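Local coordinates for protein endoglucanase A (PDB 6Q1I) that hydrolyses internal beta-1,4-glucosidic linkages in cellulose, lichenan and barley beta-glucan, and is represented here by its glycosyl hydrolase family 5 catalytic domain, at residues A187-I192 with K222-K227; V110-H115 with T140-A145; Y236-F241 with N251-S256. One frame throughout, in Å; residues are numbered along the deposited sequence. Where two conformers were deposited one is given.

All three contacts belong to one catalytic domain, a closed barrel of eight parallel strands with helices packed outside it. Along the chain they come in series: interaction 2 (strand 109-113 with helix 128-145), interaction 1 (helix 175-194 with the loop before strand 229-234), then interaction 3 in the long connection after that strand. Interactions 1 and 2 have centres 14 Å apart and touch where Ile192 meets Ser143 and Ser191 meets Thr140, on helices 175-194 and 128-145. Interaction 3 lies across the chain's centre, about 35 and 34 Å away between centres. The first two join adjacent helices to the barrel strand or loop beside them; the third closes a distant loop region on itself.

Interaction 1. Residues A187-I192 with K222-K227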
loop_
_atom_site.group_PDB
_atom_site.type_symbol
_atom_site.label_atom_id
_atom_site.label_comp_id
_atom_site.label_asym_id
_atom_site.label_seq_id
_atom_site.Cartn_x
_atom_site.Cartn_y
_atom_site.Cartn_z
ATOM N N ALA A 187 -5.395 8.065 -15.891
ATOM C CA ALA A 187 -6.717 7.617 -16.316
ATOM C C ALA A 187 -7.570 7.228 -15.121
ATOM O O ALA A 187 -8.759 7.556 -15.070
ATOM C CB ALA A 187 -6.593 6.435 -17.278
ATOM N N ALA A 188 -6.980 6.523 -14.152
ATOM C CA ALA A 188 -7.713 6.185 -12.938
ATOM C C ALA A 188 -8.132 7.441 -12.185
ATOM O O ALA A 188 -9.274 7.543 -11.719
ATOM C CB ALA A 188 -6.844 5.302 -12.048
ATOM N N LEU A 189 -7.216 8.409 -12.054
ATOM C CA LEU A 189 -7.544 9.659 -11.377
ATOM C C LEU A 189 -8.682 10.391 -12.083
ATOM O O LEU A 189 -9.585 10.924 -11.431
ATOM C CB LEU A 189 -6.300 10.544 -11.306
ATOM C CG LEU A 189 -6.471 11.912 -10.645
ATOM C CD1 LEU A 189 -6.844 11.785 -9.186
ATOM C CD2 LEU A 189 -5.201 12.713 -10.811
ATOM N N GLU A 190 -8.647 10.445 -13.415
ATOM C CA GLU A 190 -9.705 11.137 -14.145
ATOM C C GLU A 190 -11.055 10.502 -13.855
ATOM O O GLU A 190 -12.050 11.202 -13.654
ATOM C CB GLU A 190 -9.406 11.109 -15.645
ATOM C CG GLU A 190 -10.223 12.092 -16.482
ATOM C CD GLU A 190 -11.604 11.597 -16.885
ATOM O OE1 GLU A 190 -11.866 10.370 -16.878
ATOM O OE2 GLU A 190 -12.429 12.466 -17.234
ATOM N N SER A 191 -11.100 9.170 -13.812
ATOM C CA SER A 191 -12.345 8.470 -13.515
ATOM C C SER A 191 -12.828 8.748 -12.096
ATOM O O SER A 191 -14.033 8.914 -11.872
ATOM C CB SER A 191 -12.170 6.974 -13.760
ATOM O OG SER A 191 -11.932 6.721 -15.134
ATOM N N ILE A 192 -11.909 8.805 -11.128
ATOM C CA ILE A 192 -12.283 9.144 -9.755
ATOM C C ILE A 192 -12.905 10.536 -9.716
ATOM O O ILE A 192 -14.006 10.738 -9.191
ATOM C CB ILE A 192 -11.050 9.050 -8.830
ATOM C CG1 ILE A 192 -10.574 7.597 -8.672
ATOM C CG2 ILE A 192 -11.339 9.683 -7.483
ATOM C CD1 ILE A 192 -9.157 7.464 -8.129
ATOM N N LYS A 222 5.124 11.178 -12.989
ATOM C CA LYS A 222 4.464 12.367 -13.508
ATOM C C LYS A 222 3.227 12.667 -12.678
ATOM O O LYS A 222 2.373 11.796 -12.497
ATOM C CB LYS A 222 4.076 12.196 -14.981
ATOM C CG LYS A 222 3.556 13.476 -15.623
ATOM C CD LYS A 222 3.326 13.310 -17.110
ATOM C CE LYS A 222 2.813 14.608 -17.733
ATOM N NZ LYS A 222 2.388 14.435 -19.155
ATOM N N VAL A 223 3.129 13.901 -12.196
ATOM C CA VAL A 223 1.969 14.364 -11.439
ATOM C C VAL A 223 0.953 14.916 -12.434
ATOM O O VAL A 223 1.274 15.868 -13.161
ATOM C CB VAL A 223 2.375 15.446 -10.429
ATOM C CG1 VAL A 223 1.173 15.892 -9.598
ATOM C CG2 VAL A 223 3.509 14.954 -9.529
ATOM N N PRO A 224 -0.257 14.359 -12.509
ATOM C CA PRO A 224 -1.308 14.976 -13.333
ATOM C C PRO A 224 -1.648 16.382 -12.849
ATOM O O PRO A 224 -1.263 16.808 -11.760
ATOM C CB PRO A 224 -2.509 14.040 -13.147
ATOM C CG PRO A 224 -1.934 12.755 -12.659
ATOM C CD PRO A 224 -0.727 13.125 -11.851
ATOM N N ASP A 225 -2.393 17.113 -13.678
ATOM C CA ASP A 225 -2.871 18.450 -13.315
ATOM C C ASP A 225 -4.031 18.284 -12.338
ATOM O O ASP A 225 -5.208 18.256 -12.711
ATOM C CB ASP A 225 -3.271 19.249 -14.549
ATOM C CG ASP A 225 -3.707 20.669 -14.210
ATOM O OD1 ASP A 225 -3.686 21.056 -13.024
ATOM O OD2 ASP A 225 -4.078 21.413 -15.137
ATOM N N ASP A 226 -3.673 18.173 -11.063
ATOM C CA ASP A 226 -4.599 17.883 -9.979
ATOM C C ASP A 226 -3.915 18.346 -8.702
ATOM O O ASP A 226 -2.708 18.164 -8.548
ATOM C CB ASP A 226 -4.871 16.376 -9.901
ATOM C CG ASP A 226 -5.999 16.029 -8.958
ATOM O OD1 ASP A 226 -7.128 15.857 -9.447
ATOM O OD2 ASP A 226 -5.764 15.912 -7.735
ATOM N N LYS A 227 -4.685 18.917 -7.782
ATOM C CA LYS A 227 -4.100 19.520 -6.594
ATOM C C LYS A 227 -3.981 18.577 -5.402
ATOM O O LYS A 227 -3.403 18.982 -4.387
ATOM C CB LYS A 227 -4.907 20.754 -6.162
ATOM C CG LYS A 227 -4.997 21.856 -7.221
ATOM C CD LYS A 227 -3.654 22.131 -7.894
ATOM C CE LYS A 227 -3.664 23.439 -8.684
ATOM N NZ LYS A 227 -4.880 23.594 -9.539
#
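Leu189 of helix 175-194 meets Pro224 and Asp226 in the loop that leads into strand 229-234, joining two parts of a TIM barrel, the (beta/alpha)8 fold of family 5 glycosyl hydrolases. The segment of helix lies near its C-terminal end, so the contact falls at the end of the barrel where strands begin, away from the catalytic positions.

The apolar part of the contact rests largely on one methyl. CD2 of Leu189 lies 3.8 Å from CG of Pro224 and equally far from the proline CB, so it abuts the CB-CG edge of the ring. The same CD2 of Leu189 is also 3.8 Å from CB of Asp226, and one methyl thereby bridges the two loop residues. With chi1 at 179°, Leu189 extends its CG opposite the main-chain N, which directs the branched end out from the helix toward the loop. Val204 and Met206 of strand 204-208 also touch Leu189, and Met206 touches Pro224 as well; the leucine is therefore wedged between loop and barrel wall.

Backbone geometry sets the spacing of the two loop partners. Asp225 is the centre of an inverse gamma turn, with a weak bond of 2.9 Å from Asp226 N to Pro224 O, and both flanking side chains start out toward the helix.

Polar interactions hold the carboxylate of Asp226. Its OD1 forms a salt bridge with Arg193, one turn further along the same helix, while OD2 accepts a hydrogen bond from the backbone N of Asn228. With both oxygens engaged, the group is fixed in rotation and presents a flat side to the leucine: CD2 of Leu189 is 3.9 Å from CG of Asp226, roughly over the carboxylate plane, and CD1 of Leu189 approaches OD1 of Asp226 at 4.1 Å.

Interaction 2. Residues V110-H115 with T140-A145; sequences VILNTH and TQISEA
Between and beyond Leu112 and Thr114, the two residues that touch Ile142, stand the flat groups of the first segment, the amide of Asn113 and the ring of His115. They meet at an edge: Asn113 CG lies in the plane of the imidazole, and Asn113 ND2 donates to His115 ND1 over 3.0 Å. The bond is nearly straight (163° at the hydrogen), and the donor is 1° out of the ring plane, so the in-plane position of ND1 is used. ND1 is close to the plane of the amide too. The same ND2 is hydrogen-bonded to Glu156 OE2, and OD1 accepts from Thr76 N. These bonds to both ends of the amide fix its rotation, and the bond to ND1 helps to orient the imidazole, which Pro75 and Asn159 also touch.

Leu112 starts out toward the helix and Asn113 away from it. Strand 109-113, helix 128-145 and strand 153-156 form one beta-alpha-beta unit of the TIM barrel, and Ile142 is the helix residue that fits against the strand.

Its two branches part company. CG2 of Ile142 packs on Leu112, 4.0 Å from its CD2. The longer branch has CG1 anti to the carbonyl carbon (chi1 -60°) and an extended continuation, carrying CD1 of Ile142 to within 4.1 Å of CG2 of Thr114, two residues further along the segment than Leu112. Leu112 is also packed against Val96 and Leu153, and Ile142 against Trp78.

Thr114 divides its side chain by polarity: the methyl faces Ile142, while OG1 is hydrogen-bonded to Thr157 O. About 10 Å separates its side chain from that of Gln160, a residue changed in this structure at the position assigned by similarity to the proton donor.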
loop_
_atom_site.group_PDB
_atom_site.type_symbol
_atom_site.label_atom_id
_atom_site.label_comp_id
_atom_site.label_asym_id
_atom_site.label_seq_id
_atom_site.Cartn_x
_atom_site.Cartn_y
_atom_site.Cartn_z
ATOM N N VAL A 110 -7.780 5.472 6.003
ATOM C CA VAL A 110 -7.876 4.226 5.257
ATOM C C VAL A 110 -7.374 4.483 3.847
ATOM O O VAL A 110 -7.830 5.420 3.186
ATOM C CB VAL A 110 -9.322 3.705 5.222
ATOM C CG1 VAL A 110 -9.429 2.507 4.305
ATOM C CG2 VAL A 110 -9.769 3.368 6.629
ATOM N N ILE A 111 -6.456 3.643 3.382
ATOM C CA ILE A 111 -6.014 3.644 1.993
ATOM C C ILE A 111 -6.652 2.438 1.319
ATOM O O ILE A 111 -6.376 1.293 1.703
ATOM C CB ILE A 111 -4.483 3.552 1.883
ATOM C CG1 ILE A 111 -3.782 4.719 2.573
ATOM C CG2 ILE A 111 -4.091 3.449 0.412
ATOM C CD1 ILE A 111 -2.298 4.465 2.841
ATOM N N LEU A 112 -7.494 2.686 0.318
ATOM C CA LEU A 112 -8.138 1.639 -0.471
ATOM C C LEU A 112 -7.539 1.686 -1.875
ATOM O O LEU A 112 -7.622 2.722 -2.546
ATOM C CB LEU A 112 -9.647 1.879 -0.530
ATOM C CG LEU A 112 -10.444 0.820 -1.297
ATOM C CD1 LEU A 112 -10.384 -0.540 -0.568
ATOM C CD2 LEU A 112 -11.888 1.264 -1.499
ATOM N N ASN A 113 -6.947 0.579 -2.322
ATOM C CA ASN A 113 -6.240 0.549 -3.601
ATOM C C ASN A 113 -6.880 -0.447 -4.565
ATOM O O ASN A 113 -7.931 -1.028 -4.285
ATOM C CB ASN A 113 -4.743 0.266 -3.404
ATOM C CG ASN A 113 -4.427 -1.182 -3.125
ATOM O OD1 ASN A 113 -5.317 -2.033 -3.051
ATOM N ND2 ASN A 113 -3.131 -1.474 -2.970
ATOM N N THR A 114 -6.271 -0.580 -5.747
ATOM C CA THR A 114 -6.265 -1.835 -6.487
ATOM C C THR A 114 -4.899 -2.478 -6.258
ATOM O O THR A 114 -3.890 -1.779 -6.103
ATOM C CB THR A 114 -6.547 -1.672 -7.990
ATOM O OG1 THR A 114 -5.409 -1.125 -8.665
ATOM C CG2 THR A 114 -7.779 -0.821 -8.242
ATOM N N HIS A 115 -4.860 -3.815 -6.255
ATOM C CA HIS A 115 -3.690 -4.503 -5.743
ATOM C C HIS A 115 -3.102 -5.433 -6.811
ATOM O O HIS A 115 -2.387 -4.960 -7.696
ATOM C CB HIS A 115 -3.941 -5.128 -4.373
ATOM C CG HIS A 115 -2.684 -5.319 -3.601
ATOM N ND1 HIS A 115 -2.048 -4.277 -2.965
ATOM C CD2 HIS A 115 -1.909 -6.412 -3.410
ATOM C CE1 HIS A 115 -0.954 -4.729 -2.385
ATOM N NE2 HIS A 115 -0.841 -6.018 -2.647
ATOM N N THR A 140 -14.381 3.919 -11.752
ATOM C CA THR A 140 -15.684 4.571 -11.664
ATOM C C THR A 140 -16.545 3.893 -10.609
ATOM O O THR A 140 -17.152 4.559 -9.766
ATOM C CB THR A 140 -16.383 4.569 -13.025
ATOM O OG1 THR A 140 -15.624 5.363 -13.939
ATOM C CG2 THR A 140 -17.784 5.161 -12.940
ATOM N N GLN A 141 -16.577 2.555 -10.629
ATOM C CA GLN A 141 -17.436 1.808 -9.716
ATOM C C GLN A 141 -16.936 1.886 -8.278
ATOM O O GLN A 141 -17.737 2.048 -7.352
ATOM C CB GLN A 141 -17.540 0.359 -10.188
ATOM C CG GLN A 141 -18.324 0.209 -11.483
ATOM C CD GLN A 141 -18.254 -1.191 -12.024
ATOM O OE1 GLN A 141 -18.886 -2.105 -11.499
ATOM N NE2 GLN A 141 -17.473 -1.377 -13.073
ATOM N N ILE A 142 -15.621 1.772 -8.058
ATOM C CA ILE A 142 -15.104 1.908 -6.697
ATOM C C ILE A 142 -15.431 3.298 -6.170
ATOM O O ILE A 142 -15.901 3.466 -5.041
ATOM C CB ILE A 142 -13.587 1.645 -6.646
ATOM C CG1 ILE A 142 -13.211 0.237 -7.118
ATOM C CG2 ILE A 142 -13.058 1.869 -5.224
ATOM C CD1 ILE A 142 -11.711 0.071 -7.375
ATOM N N SER A 143 -15.171 4.323 -6.991
ATOM C CA SER A 143 -15.390 5.708 -6.578
ATOM C C SER A 143 -16.847 5.965 -6.239
ATOM O O SER A 143 -17.162 6.647 -5.262
ATOM C CB SER A 143 -14.988 6.647 -7.719
ATOM O OG SER A 143 -13.602 6.605 -7.932
ATOM N N GLU A 144 -17.759 5.458 -7.075
ATOM C CA GLU A 144 -19.187 5.633 -6.821
ATOM C C GLU A 144 -19.587 4.983 -5.504
ATOM O O GLU A 144 -20.349 5.563 -4.721
ATOM C CB GLU A 144 -20.012 5.064 -7.987
ATOM C CG GLU A 144 -20.022 5.955 -9.242
ATOM C CD GLU A 144 -20.675 5.315 -10.470
ATOM O OE1 GLU A 144 -20.930 4.089 -10.471
ATOM O OE2 GLU A 144 -20.926 6.051 -11.453
ATOM N N ALA A 145 -19.061 3.789 -5.229
ATOM C CA ALA A 145 -19.445 3.082 -4.011
ATOM C C ALA A 145 -19.011 3.842 -2.763
ATOM O O ALA A 145 -19.705 3.799 -1.744
ATOM C CB ALA A 145 -18.850 1.673 -4.003
#

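Interaction 3. Residues Y236-F241 with N251-S256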
loop_
_atom_site.group_PDB
_atom_site.type_symbol
_atom_site.label_atom_id
_atom_site.label_comp_id
_atom_site.label_asym_id
_atom_site.label_seq_id
_atom_site.Cartn_x
_atom_site.Cartn_y
_atom_site.Cartn_z
ATOM N N TYR A 236 10.995 -1.649 1.399
ATOM C CA TYR A 236 11.408 -2.697 2.329
ATOM C C TYR A 236 12.923 -2.585 2.474
ATOM O O TYR A 236 13.700 -3.361 1.911
ATOM C CB TYR A 236 10.991 -4.052 1.791
ATOM C CG TYR A 236 9.498 -4.295 1.768
ATOM C CD1 TYR A 236 8.727 -3.975 0.653
ATOM C CD2 TYR A 236 8.858 -4.865 2.857
ATOM C CE1 TYR A 236 7.375 -4.224 0.632
ATOM C CE2 TYR A 236 7.514 -5.123 2.840
ATOM C CZ TYR A 236 6.768 -4.798 1.734
ATOM O OH TYR A 236 5.424 -5.080 1.725
ATOM N N SER A 237 13.338 -1.607 3.274
ATOM C CA SER A 237 14.725 -1.196 3.293
ATOM C C SER A 237 15.352 -1.405 4.658
ATOM O O SER A 237 14.682 -1.278 5.687
ATOM C CB SER A 237 14.820 0.287 2.930
ATOM O OG SER A 237 14.256 0.475 1.647
ATOM N N PRO A 238 16.653 -1.748 4.697
ATOM C CA PRO A 238 17.505 -2.072 3.544
ATOM C C PRO A 238 17.198 -3.502 3.071
ATOM O O PRO A 238 17.022 -4.398 3.896
ATOM C CB PRO A 238 18.917 -1.934 4.105
ATOM C CG PRO A 238 18.763 -2.277 5.573
ATOM C CD PRO A 238 17.392 -1.814 5.972
ATOM N N TYR A 239 17.136 -3.682 1.750
ATOM C CA TYR A 239 16.617 -4.905 1.137
ATOM C C TYR A 239 17.255 -6.183 1.683
ATOM O O TYR A 239 16.553 -7.156 1.975
ATOM C CB TYR A 239 16.811 -4.811 -0.382
ATOM C CG TYR A 239 16.518 -6.095 -1.110
ATOM C CD1 TYR A 239 15.220 -6.474 -1.377
ATOM C CD2 TYR A 239 17.545 -6.939 -1.514
ATOM C CE1 TYR A 239 14.944 -7.660 -2.032
ATOM C CE2 TYR A 239 17.283 -8.121 -2.166
ATOM C CZ TYR A 239 15.980 -8.478 -2.420
ATOM O OH TYR A 239 15.709 -9.657 -3.071
ATOM N N PHE A 240 18.581 -6.231 1.772
ATOM C CA PHE A 240 19.219 -7.492 2.149
ATOM C C PHE A 240 18.880 -7.905 3.577
ATOM O O PHE A 240 18.851 -9.105 3.881
ATOM C CB PHE A 240 20.729 -7.416 1.927
ATOM C CG PHE A 240 21.121 -7.391 0.475
ATOM C CD1 PHE A 240 20.744 -8.416 -0.376
ATOM C CD2 PHE A 240 21.878 -6.352 -0.036
ATOM C CE1 PHE A 240 21.103 -8.402 -1.706
ATOM C CE2 PHE A 240 22.239 -6.336 -1.370
ATOM C CZ PHE A 240 21.847 -7.363 -2.203
ATOM N N PHE A 241 18.617 -6.938 4.457
ATOM C CA PHE A 241 18.146 -7.242 5.802
ATOM C C PHE A 241 16.654 -7.534 5.807
ATOM O O PHE A 241 16.208 -8.537 6.375
ATOM C CB PHE A 241 18.433 -6.055 6.729
ATOM C CG PHE A 241 17.867 -6.221 8.114
ATOM C CD1 PHE A 241 18.581 -6.888 9.100
ATOM C CD2 PHE A 241 16.607 -5.738 8.426
ATOM C CE1 PHE A 241 18.050 -7.052 10.362
ATOM C CE2 PHE A 241 16.072 -5.910 9.700
ATOM C CZ PHE A 241 16.796 -6.566 10.665
ATOM N N ASN A 251 21.161 -10.272 8.672
ATOM C CA ASN A 251 20.217 -10.434 9.774
ATOM C C ASN A 251 20.466 -9.499 10.953
ATOM O O ASN A 251 19.816 -9.655 11.993
ATOM C CB ASN A 251 20.132 -11.892 10.248
ATOM C CG ASN A 251 21.419 -12.386 10.869
ATOM O OD1 ASN A 251 22.386 -11.641 11.004
ATOM N ND2 ASN A 251 21.432 -13.653 11.264
ATOM N N THR A 252 21.350 -8.516 10.807
ATOM C CA THR A 252 21.579 -7.510 11.830
ATOM C C THR A 252 21.410 -6.125 11.220
ATOM O O THR A 252 21.633 -5.923 10.024
ATOM C CB THR A 252 22.986 -7.641 12.430
ATOM O OG1 THR A 252 23.954 -7.559 11.380
ATOM C CG2 THR A 252 23.150 -8.968 13.162
ATOM N N TRP A 253 21.017 -5.171 12.063
ATOM C CA TRP A 253 20.811 -3.794 11.642
ATOM C C TRP A 253 21.032 -2.870 12.832
ATOM O O TRP A 253 20.628 -3.191 13.955
ATOM C CB TRP A 253 19.384 -3.574 11.115
ATOM C CG TRP A 253 19.240 -2.253 10.414
ATOM C CD1 TRP A 253 19.391 -2.029 9.082
ATOM C CD2 TRP A 253 18.959 -0.977 11.008
ATOM N NE1 TRP A 253 19.217 -0.700 8.800
ATOM C CE2 TRP A 253 18.943 -0.030 9.963
ATOM C CE3 TRP A 253 18.712 -0.544 12.313
ATOM C CZ2 TRP A 253 18.699 1.324 10.184
ATOM C CZ3 TRP A 253 18.463 0.797 12.530
ATOM C CH2 TRP A 253 18.466 1.718 11.473
ATOM N N GLY A 254 21.668 -1.721 12.577
ATOM C CA GLY A 254 21.791 -0.695 13.596
ATOM C C GLY A 254 23.082 0.104 13.637
ATOM O O GLY A 254 23.255 0.915 14.546
ATOM N N SER A 255 23.984 -0.089 12.677
ATOM C CA SER A 255 25.234 0.656 12.663
ATOM C C SER A 255 25.005 2.101 12.222
ATOM O O SER A 255 23.938 2.472 11.719
ATOM C CB SER A 255 26.223 0.011 11.698
ATOM O OG SER A 255 25.791 0.166 10.359
ATOM N N SER A 256 26.046 2.920 12.404
ATOM C CA SER A 256 26.011 4.289 11.902
ATOM C C SER A 256 25.777 4.314 10.399
ATOM O O SER A 256 25.012 5.146 9.897
ATOM C CB SER A 256 27.325 4.999 12.244
ATOM O OG SER A 256 27.437 5.194 13.638
#
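Asn251 meets Phe241 through its backbone, its side chain starting out away from 236-241: its carbonyl carbon C stands 3.5 Å from Phe241 CE1, near the plane of the ring at its edge. The next peptide continues round that rim, with Thr252 N also in plane at the edge and Thr252 O only 3.3 Å from Phe241 CD1, in an oblique approach.

Trp253 then passes over a face. Its CB lies 3.9 Å from the centroid of the Phe241 ring and 14° off the normal, a CH-pi contact. A chi1 of -168° swings CG to the far side from N, and the indole runs on past Phe241 in an edge-to-face pair: the edge of the Trp253 five-membered ring is toward the face of Phe241, centroids 5.5 Å apart and planes at 55°. It reaches Pro238 obliquely, with Pro238 CD 3.5 Å from Trp253 NE1 and Pro238 CG 3.6 Å from Trp253 CD1. A cis peptide bond precedes this proline. Leu299 of helix 293-309 touches both Phe241 and Trp253.

Past the contact, Gly254 N bonds to Asp258 OD2, and Ser255 is the N-cap of helix 256-275, its OG bonded to Asp258 N. Lying between strand 229-234 and helix 256-275, the arrangement belongs to a long beta-alpha connection of the TIM barrel.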